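Local coordinates for protein probable tRNA pseudouridine synthase D (PDB 1Z2Z) that probably converts uridine-13 of transfer RNAs to pseudouridine, as a member of the TruD family of pseudouridine synthases, at residues Q25-I30 against D86-T91; F135-R140 against L412-P417. All blocks are in the same frame, centred on the assembly; numbering follows the deposited sequence.

Contact 1: residues Q25-I30 against D86-T91; sequences QLRQEI and DKRALT
A chi1 of -170° swings CG of R88 away from its backbone N, and the chain, extended as far as NE, then runs alongside the side chain of R27 in the opposite direction and brings its guanidinium to the R27 carbonyl. The grip is side-on: NE of R88 lies 2.8 Å from O of R27, in the carbonyl plane and on a lone pair, while NH2 of R88 bonds to the same O at 3.0 Å from a position tilted out of that plane. R27 bends at chi2 (96°) and chi3, which places the edge of its own guanidinium at D86. There NH2 of R27 meets OD1 of D86 at 2.9 Å in a salt bridge whose hydrogen bond is weak, the guanidinium and carboxylate planes standing 71° apart. R88 is the centre of an inverse gamma turn, and strand 90-98 starts just after it, at L90. D86 is the predicted nucleophile of this pseudouridine synthase, so the loop before strand 33-39 places an arginine against that residue; F33 makes a cation-pi contact with the same arginine. Were R88 replaced by an alanine, both side-chain donors would go, and the R27 carbonyl oxygen would probably be left without these mates. At the end of 25-30, I30 crosses R88 at about a right angle, and its CG2 packs 3.8 Å from the backbone C of A89.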
ATOM      1  N   GLN A  25      -7.189  16.478 -10.450  1.00 39.87           N
ATOM      2  CA  GLN A  25      -6.359  16.547  -9.252  1.00 38.79           C
ATOM      3  C   GLN A  25      -7.135  16.194  -7.992  1.00 37.87           C
ATOM      4  O   GLN A  25      -8.370  16.188  -7.995  1.00 36.30           O
ATOM      5  CB  GLN A  25      -5.787  17.948  -9.124  1.00 39.40           C
ATOM      6  CG  GLN A  25      -6.868  18.999  -9.135  1.00 40.33           C
ATOM      7  CD  GLN A  25      -6.313  20.397  -9.199  1.00 40.76           C
ATOM      8  OE1 GLN A  25      -7.002  21.359  -8.857  1.00 40.48           O
ATOM      9  NE2 GLN A  25      -5.064  20.527  -9.648  1.00 39.06           N
ATOM     10  N   LEU A  26      -6.410  15.907  -6.915  1.00 37.48           N
ATOM     11  CA  LEU A  26      -7.047  15.534  -5.653  1.00 38.34           C
ATOM     12  C   LEU A  26      -6.572  16.354  -4.451  1.00 38.23           C
ATOM     13  O   LEU A  26      -5.563  17.055  -4.522  1.00 37.60           O
ATOM     14  CB  LEU A  26      -6.802  14.053  -5.361  1.00 39.34           C
ATOM     15  CG  LEU A  26      -7.092  12.974  -6.405  1.00 40.10           C
ATOM     16  CD1 LEU A  26      -6.868  11.620  -5.724  1.00 38.71           C
ATOM     17  CD2 LEU A  26      -8.522  13.073  -6.947  1.00 39.61           C
ATOM     18  N   ARG A  27      -7.303  16.258  -3.346  1.00 37.26           N
ATOM     19  CA  ARG A  27      -6.935  16.987  -2.146  1.00 38.25           C
ATOM     20  C   ARG A  27      -6.890  18.488  -2.406  1.00 39.46           C
ATOM     21  O   ARG A  27      -6.084  19.206  -1.806  1.00 38.20           O
ATOM     22  CB  ARG A  27      -5.552  16.542  -1.640  1.00 38.13           C
ATOM     23  CG  ARG A  27      -5.530  15.386  -0.643  1.00 36.75           C
ATOM     24  CD  ARG A  27      -5.291  14.064  -1.338  1.00 38.10           C
ATOM     25  NE  ARG A  27      -4.536  13.101  -0.526  1.00 38.17           N
ATOM     26  CZ  ARG A  27      -5.004  12.468   0.550  1.00 38.90           C
ATOM     27  NH1 ARG A  27      -6.233  12.680   0.983  1.00 39.69           N
ATOM     28  NH2 ARG A  27      -4.247  11.596   1.192  1.00 40.31           N
ATOM     29  N   GLN A  28      -7.734  18.971  -3.308  1.00 41.03           N
ATOM     30  CA  GLN A  28      -7.724  20.399  -3.581  1.00 41.57           C
ATOM     31  C   GLN A  28      -8.331  21.099  -2.373  1.00 41.65           C
ATOM     32  O   GLN A  28      -7.931  22.204  -2.007  1.00 41.80           O
ATOM     33  CB  GLN A  28      -8.524  20.738  -4.838  1.00 42.39           C
ATOM     34  CG  GLN A  28      -7.904  21.915  -5.594  1.00 43.82           C
ATOM     35  CD  GLN A  28      -8.874  22.609  -6.518  1.00 43.75           C
ATOM     36  OE1 GLN A  28      -9.461  21.990  -7.405  1.00 42.96           O
ATOM     37  NE2 GLN A  28      -9.045  23.909  -6.316  1.00 45.11           N
ATOM     38  N   GLU A  29      -9.294  20.431  -1.750  1.00 40.95           N
ATOM     39  CA  GLU A  29      -9.960  20.950  -0.569  1.00 39.80           C
ATOM     40  C   GLU A  29     -10.105  19.854   0.472  1.00 38.37           C
ATOM     41  O   GLU A  29     -10.598  18.775   0.172  1.00 38.97           O
ATOM     42  CB  GLU A  29     -11.322  21.516  -0.953  1.00 40.58           C
ATOM     43  CG  GLU A  29     -11.167  22.799  -1.709  1.00 40.88           C
ATOM     44  CD  GLU A  29     -10.375  23.790  -0.905  1.00 43.75           C
ATOM     45  OE1 GLU A  29      -9.702  24.676  -1.507  1.00 41.82           O
ATOM     46  OE2 GLU A  29     -10.438  23.676   0.352  1.00 45.33           O
ATOM     47  N   ILE A  30      -9.674  20.140   1.696  1.00 37.18           N
ATOM     48  CA  ILE A  30      -9.741  19.167   2.774  1.00 35.85           C
ATOM     49  C   ILE A  30     -10.953  18.249   2.599  1.00 35.75           C
ATOM     50  O   ILE A  30     -10.794  17.041   2.529  1.00 35.73           O
ATOM     51  CB  ILE A  30      -9.796  19.871   4.148  1.00 35.94           C
ATOM     52  CG1 ILE A  30      -8.788  21.030   4.183  1.00 37.99           C
ATOM     53  CG2 ILE A  30      -9.461  18.893   5.251  1.00 35.45           C
ATOM     54  CD1 ILE A  30      -7.332  20.623   4.026  1.00 37.15           C
ATOM     55  N   ASP A  86      -5.290   9.699   6.828  1.00 28.62           N
ATOM     56  CA  ASP A  86      -4.594  10.796   6.142  1.00 29.86           C
ATOM     57  C   ASP A  86      -4.795  12.151   6.817  1.00 29.48           C
ATOM     58  O   ASP A  86      -5.905  12.512   7.218  1.00 28.44           O
ATOM     59  CB  ASP A  86      -5.086  10.915   4.690  1.00 32.58           C
ATOM     60  CG  ASP A  86      -4.571   9.809   3.784  1.00 34.81           C
ATOM     61  OD1 ASP A  86      -5.286   9.482   2.802  1.00 35.41           O
ATOM     62  OD2 ASP A  86      -3.460   9.285   4.032  1.00 36.25           O
ATOM     63  N   LYS A  87      -3.695  12.889   6.912  1.00 28.52           N
ATOM     64  CA  LYS A  87      -3.666  14.226   7.480  1.00 26.77           C
ATOM     65  C   LYS A  87      -4.522  15.145   6.585  1.00 27.26           C
ATOM     66  O   LYS A  87      -5.596  15.602   7.001  1.00 26.55           O
ATOM     67  CB  LYS A  87      -2.195  14.686   7.582  1.00 26.69           C
ATOM     68  CG  LYS A  87      -1.842  16.116   7.169  1.00 28.89           C
ATOM     69  CD  LYS A  87      -2.461  17.182   8.070  1.00 29.23           C
ATOM     70  CE  LYS A  87      -1.797  18.535   7.868  1.00 24.61           C
ATOM     71  NZ  LYS A  87      -0.455  18.530   8.480  1.00 23.69           N
ATOM     72  N   ARG A  88      -4.086  15.378   5.348  1.00 25.57           N
ATOM     73  CA  ARG A  88      -4.852  16.233   4.449  1.00 24.81           C
ATOM     74  C   ARG A  88      -6.190  15.629   4.068  1.00 22.64           C
ATOM     75  O   ARG A  88      -6.371  15.196   2.930  1.00 24.33           O
ATOM     76  CB  ARG A  88      -4.072  16.545   3.162  1.00 27.59           C
ATOM     77  CG  ARG A  88      -4.751  17.632   2.308  1.00 31.21           C
ATOM     78  CD  ARG A  88      -3.811  18.296   1.291  1.00 35.57           C
ATOM     79  NE  ARG A  88      -4.485  19.337   0.503  1.00 37.94           N
ATOM     80  CZ  ARG A  88      -4.913  20.505   0.987  1.00 37.17           C
ATOM     81  NH1 ARG A  88      -4.742  20.804   2.266  1.00 35.57           N
ATOM     82  NH2 ARG A  88      -5.521  21.372   0.191  1.00 35.56           N
ATOM     83  N   ALA A  89      -7.141  15.614   4.996  1.00 19.09           N
ATOM     84  CA  ALA A  89      -8.449  15.043   4.693  1.00 18.13           C
ATOM     85  C   ALA A  89      -9.394  15.168   5.867  1.00 19.10           C
ATOM     86  O   ALA A  89      -8.986  15.541   6.961  1.00 24.03           O
ATOM     87  CB  ALA A  89      -8.295  13.581   4.326  1.00 14.30           C
ATOM     88  N   LEU A  90     -10.665  14.878   5.642  1.00 18.08           N
ATOM     89  CA  LEU A  90     -11.621  14.922   6.729  1.00 17.84           C
ATOM     90  C   LEU A  90     -11.861  13.466   7.095  1.00 18.81           C
ATOM     91  O   LEU A  90     -12.515  12.714   6.362  1.00 18.05           O
ATOM     92  CB  LEU A  90     -12.920  15.598   6.301  1.00 18.02           C
ATOM     93  CG  LEU A  90     -14.048  15.458   7.326  1.00 17.46           C
ATOM     94  CD1 LEU A  90     -13.614  15.991   8.668  1.00 15.33           C
ATOM     95  CD2 LEU A  90     -15.282  16.156   6.819  1.00 16.21           C
ATOM     96  N   THR A  91     -11.335  13.079   8.249  1.00 17.31           N
ATOM     97  CA  THR A  91     -11.421  11.701   8.688  1.00 17.04           C
ATOM     98  C   THR A  91     -12.002  11.454  10.071  1.00 18.17           C
ATOM     99  O   THR A  91     -11.686  12.159  11.028  1.00 19.04           O
ATOM    100  CB  THR A  91     -10.044  11.089   8.688  1.00 16.51           C
ATOM    101  OG1 THR A  91      -9.335  11.552   9.845  1.00 17.85           O
ATOM    102  CG2 THR A  91      -9.279  11.513   7.445  1.00 15.85           C
TER

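Contact 2: residues F135-R140 against L412-P417; sequences FRITVR and LEFMLP
F135 and F414 meet obliquely, their ring planes 35° apart and centroids separated by 5.4 Å. The closest ring atoms are CD1 of F135 and CE1 of F414, at 3.7 Å. What lies over the F414 face is the CB of F135, 4.2 Å from the ring centroid and close to the ring normal, a CH-pi contact. F414 turns its ring to this place with CG between the backbone N and the carbonyl carbon (chi1 52°). The edge of the F135 ring is met by L416, whose side chain crosses it at about a right angle, and I137 reaches the F414 ring through CD1.

R136 and E413 instead run alongside each other in the same direction. Their salt bridge joins NH2 of R136 to OE2 of E413 at 2.6 Å; the carboxylate oxygen sits at the guanidinium edge, yet the two planes are 79° apart and the hydrogen bond is weak, strongly bent at the hydrogen.

The backbone pairing sets the register. I137 and L412 form an antiparallel hydrogen-bonded pair, with N of I137 2.8 Å from O of L412 and a weak return bond from N of L412 to O of I137. Farther along, N of F135 donates to O of F414 at 2.7 Å in a nearly straight bond. The pairing thus joins strand 130-142 to strand 408-417 in the mixed sheet. Helix 423-430 covers L412, I137 and F414 through L426 and V425, while strand 33-39 meets F135 through V35 and R136 through I34.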
ATOM      1  N   PHE A 135     -14.825   5.460   1.844  1.00 30.21           N
ATOM      2  CA  PHE A 135     -14.181   6.577   1.176  1.00 32.05           C
ATOM      3  C   PHE A 135     -15.190   7.414   0.418  1.00 34.77           C
ATOM      4  O   PHE A 135     -16.261   6.937   0.033  1.00 36.86           O
ATOM      5  CB  PHE A 135     -13.100   6.107   0.204  1.00 29.67           C
ATOM      6  CG  PHE A 135     -11.876   5.552   0.876  1.00 30.09           C
ATOM      7  CD1 PHE A 135     -11.740   4.176   1.087  1.00 32.63           C
ATOM      8  CD2 PHE A 135     -10.853   6.397   1.286  1.00 29.47           C
ATOM      9  CE1 PHE A 135     -10.601   3.643   1.696  1.00 29.90           C
ATOM     10  CE2 PHE A 135      -9.710   5.892   1.894  1.00 31.03           C
ATOM     11  CZ  PHE A 135      -9.582   4.503   2.100  1.00 33.50           C
ATOM     12  N   ARG A 136     -14.823   8.672   0.216  1.00 37.28           N
ATOM     13  CA  ARG A 136     -15.625   9.663  -0.491  1.00 39.11           C
ATOM     14  C   ARG A 136     -14.592  10.621  -1.066  1.00 39.65           C
ATOM     15  O   ARG A 136     -14.347  11.676  -0.490  1.00 42.38           O
ATOM     16  CB  ARG A 136     -16.516  10.399   0.505  1.00 39.93           C
ATOM     17  CG  ARG A 136     -17.229  11.612  -0.049  1.00 42.49           C
ATOM     18  CD  ARG A 136     -18.636  11.259  -0.456  1.00 46.36           C
ATOM     19  NE  ARG A 136     -19.298  12.354  -1.157  1.00 49.02           N
ATOM     20  CZ  ARG A 136     -20.553  12.306  -1.596  1.00 50.74           C
ATOM     21  NH1 ARG A 136     -21.076  13.348  -2.229  1.00 52.60           N
ATOM     22  NH2 ARG A 136     -21.291  11.220  -1.395  1.00 50.95           N
ATOM     23  N   ILE A 137     -13.971  10.243  -2.179  1.00 38.52           N
ATOM     24  CA  ILE A 137     -12.948  11.077  -2.799  1.00 38.84           C
ATOM     25  C   ILE A 137     -13.548  11.945  -3.892  1.00 38.23           C
ATOM     26  O   ILE A 137     -14.569  11.598  -4.473  1.00 39.84           O
ATOM     27  CB  ILE A 137     -11.813  10.208  -3.383  1.00 39.56           C
ATOM     28  CG1 ILE A 137     -11.272   9.295  -2.281  1.00 40.33           C
ATOM     29  CG2 ILE A 137     -10.688  11.083  -3.930  1.00 37.42           C
ATOM     30  CD1 ILE A 137     -10.226   8.318  -2.760  1.00 43.44           C
ATOM     31  N   THR A 138     -12.914  13.081  -4.158  1.00 37.66           N
ATOM     32  CA  THR A 138     -13.391  14.013  -5.173  1.00 36.42           C
ATOM     33  C   THR A 138     -12.249  14.440  -6.080  1.00 35.52           C
ATOM     34  O   THR A 138     -11.276  15.027  -5.613  1.00 34.63           O
ATOM     35  CB  THR A 138     -13.966  15.276  -4.528  1.00 37.25           C
ATOM     36  OG1 THR A 138     -15.140  14.936  -3.780  1.00 40.37           O
ATOM     37  CG2 THR A 138     -14.311  16.315  -5.597  1.00 37.64           C
ATOM     38  N   VAL A 139     -12.375  14.150  -7.371  1.00 34.54           N
ATOM     39  CA  VAL A 139     -11.356  14.525  -8.338  1.00 34.74           C
ATOM     40  C   VAL A 139     -11.881  15.832  -8.937  1.00 36.44           C
ATOM     41  O   VAL A 139     -13.075  15.940  -9.233  1.00 38.27           O
ATOM     42  CB  VAL A 139     -11.199  13.426  -9.455  1.00 34.14           C
ATOM     43  CG1 VAL A 139      -9.922  13.648 -10.248  1.00 30.46           C
ATOM     44  CG2 VAL A 139     -11.184  12.030  -8.836  1.00 31.48           C
ATOM     45  N   ARG A 140     -11.006  16.828  -9.078  1.00 36.83           N
ATOM     46  CA  ARG A 140     -11.372  18.145  -9.630  1.00 36.41           C
ATOM     47  C   ARG A 140     -10.427  18.588 -10.753  1.00 38.50           C
ATOM     48  O   ARG A 140      -9.293  18.120 -10.839  1.00 39.00           O
ATOM     49  CB  ARG A 140     -11.334  19.222  -8.530  1.00 32.72           C
ATOM     50  CG  ARG A 140     -12.386  19.108  -7.449  1.00 27.37           C
ATOM     51  CD  ARG A 140     -12.269  20.274  -6.485  1.00 24.55           C
ATOM     52  NE  ARG A 140     -13.227  20.195  -5.382  1.00 22.18           N
ATOM     53  CZ  ARG A 140     -14.548  20.274  -5.521  1.00 23.83           C
ATOM     54  NH1 ARG A 140     -15.337  20.186  -4.463  1.00 24.04           N
ATOM     55  NH2 ARG A 140     -15.090  20.442  -6.717  1.00 26.35           N
ATOM     56  N   LEU A 412     -15.902   9.893  -6.239  1.00 37.15           N
ATOM     57  CA  LEU A 412     -15.765   8.446  -6.088  1.00 38.16           C
ATOM     58  C   LEU A 412     -15.924   7.987  -4.644  1.00 39.39           C
ATOM     59  O   LEU A 412     -15.071   8.280  -3.814  1.00 42.35           O
ATOM     60  CB  LEU A 412     -14.394   8.000  -6.588  1.00 37.61           C
ATOM     61  CG  LEU A 412     -14.246   7.844  -8.101  1.00 38.04           C
ATOM     62  CD1 LEU A 412     -12.770   7.724  -8.476  1.00 35.53           C
ATOM     63  CD2 LEU A 412     -15.035   6.613  -8.551  1.00 35.32           C
ATOM     64  N   GLU A 413     -16.990   7.257  -4.333  1.00 39.82           N
ATOM     65  CA  GLU A 413     -17.180   6.784  -2.961  1.00 40.53           C
ATOM     66  C   GLU A 413     -17.310   5.274  -2.885  1.00 39.89           C
ATOM     67  O   GLU A 413     -18.244   4.698  -3.431  1.00 41.23           O
ATOM     68  CB  GLU A 413     -18.413   7.427  -2.348  1.00 41.93           C
ATOM     69  CG  GLU A 413     -19.622   7.333  -3.223  1.00 45.17           C
ATOM     70  CD  GLU A 413     -20.734   8.213  -2.726  1.00 48.79           C
ATOM     71  OE1 GLU A 413     -21.726   8.399  -3.474  1.00 52.17           O
ATOM     72  OE2 GLU A 413     -20.614   8.715  -1.585  1.00 47.35           O
ATOM     73  N   PHE A 414     -16.378   4.632  -2.194  1.00 37.97           N
ATOM     74  CA  PHE A 414     -16.407   3.183  -2.073  1.00 37.05           C
ATOM     75  C   PHE A 414     -15.882   2.769  -0.702  1.00 39.07           C
ATOM     76  O   PHE A 414     -15.840   3.584   0.222  1.00 39.17           O
ATOM     77  CB  PHE A 414     -15.544   2.591  -3.176  1.00 31.47           C
ATOM     78  CG  PHE A 414     -14.162   3.179  -3.237  1.00 26.36           C
ATOM     79  CD1 PHE A 414     -13.130   2.656  -2.472  1.00 25.77           C
ATOM     80  CD2 PHE A 414     -13.884   4.248  -4.065  1.00 23.26           C
ATOM     81  CE1 PHE A 414     -11.837   3.209  -2.527  1.00 20.57           C
ATOM     82  CE2 PHE A 414     -12.597   4.801  -4.122  1.00 20.16           C
ATOM     83  CZ  PHE A 414     -11.583   4.274  -3.359  1.00 17.57           C
HETATM   84  N   MSE A 415     -15.505   1.505  -0.555  1.00 41.05           N
HETATM   85  CA  MSE A 415     -14.950   1.058   0.714  1.00 42.84           C
HETATM   86  C   MSE A 415     -13.970  -0.071   0.545  1.00 38.75           C
HETATM   87  O   MSE A 415     -14.136  -0.926  -0.318  1.00 38.36           O
HETATM   88  CB  MSE A 415     -16.036   0.646   1.677  1.00 49.47           C
HETATM   89  CG  MSE A 415     -16.794  -0.544   1.268  1.00 60.50           C
HETATM   90 SE   MSE A 415     -17.553  -1.184   2.879  1.00 77.99          SE
HETATM   91  CE  MSE A 415     -16.100  -2.448   3.279  1.00 70.52           C
ATOM     92  N   LEU A 416     -12.940  -0.053   1.376  1.00 34.32           N
ATOM     93  CA  LEU A 416     -11.887  -1.048   1.333  1.00 33.66           C
ATOM     94  C   LEU A 416     -11.647  -1.672   2.725  1.00 34.48           C
ATOM     95  O   LEU A 416     -11.992  -1.082   3.738  1.00 35.60           O
ATOM     96  CB  LEU A 416     -10.618  -0.379   0.800  1.00 30.70           C
ATOM     97  CG  LEU A 416     -10.339  -0.431  -0.707  1.00 30.06           C
ATOM     98  CD1 LEU A 416     -11.611  -0.420  -1.509  1.00 28.54           C
ATOM     99  CD2 LEU A 416      -9.445   0.730  -1.076  1.00 30.22           C
ATOM    100  N   PRO A 417     -11.087  -2.896   2.782  1.00 35.15           N
ATOM    101  CA  PRO A 417     -10.810  -3.581   4.055  1.00 33.43           C
ATOM    102  C   PRO A 417      -9.429  -3.218   4.576  1.00 32.46           C
ATOM    103  O   PRO A 417      -8.530  -2.950   3.786  1.00 31.38           O
ATOM    104  CB  PRO A 417     -10.876  -5.042   3.660  1.00 35.15           C
ATOM    105  CG  PRO A 417     -10.205  -5.004   2.309  1.00 34.65           C
ATOM    106  CD  PRO A 417     -10.948  -3.844   1.659  1.00 35.30           C
TER

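Contact 1 closes before contact 2 opens along the chain, and their centres lie 11 Å apart. Both reach the same mixed sheet: strand 33-39, which follows the 25-30 loop, pairs in parallel with 90-98 and antiparallel with 130-142, and the latter in turn pairs with 408-417. The contacts also touch directly, through a probable hydrogen bond from N of Q25 to O of R140 at 2.7 Å and through packing of L26 against V139. Contact 1 holds the predicted nucleophile, D86, and the side chains of D86 and F135, the latter in contact 2, are about 6 Å apart. The pairing of 408-417 with 130-142 therefore adds a segment from late in the chain to a strand that runs close to the predicted nucleophile.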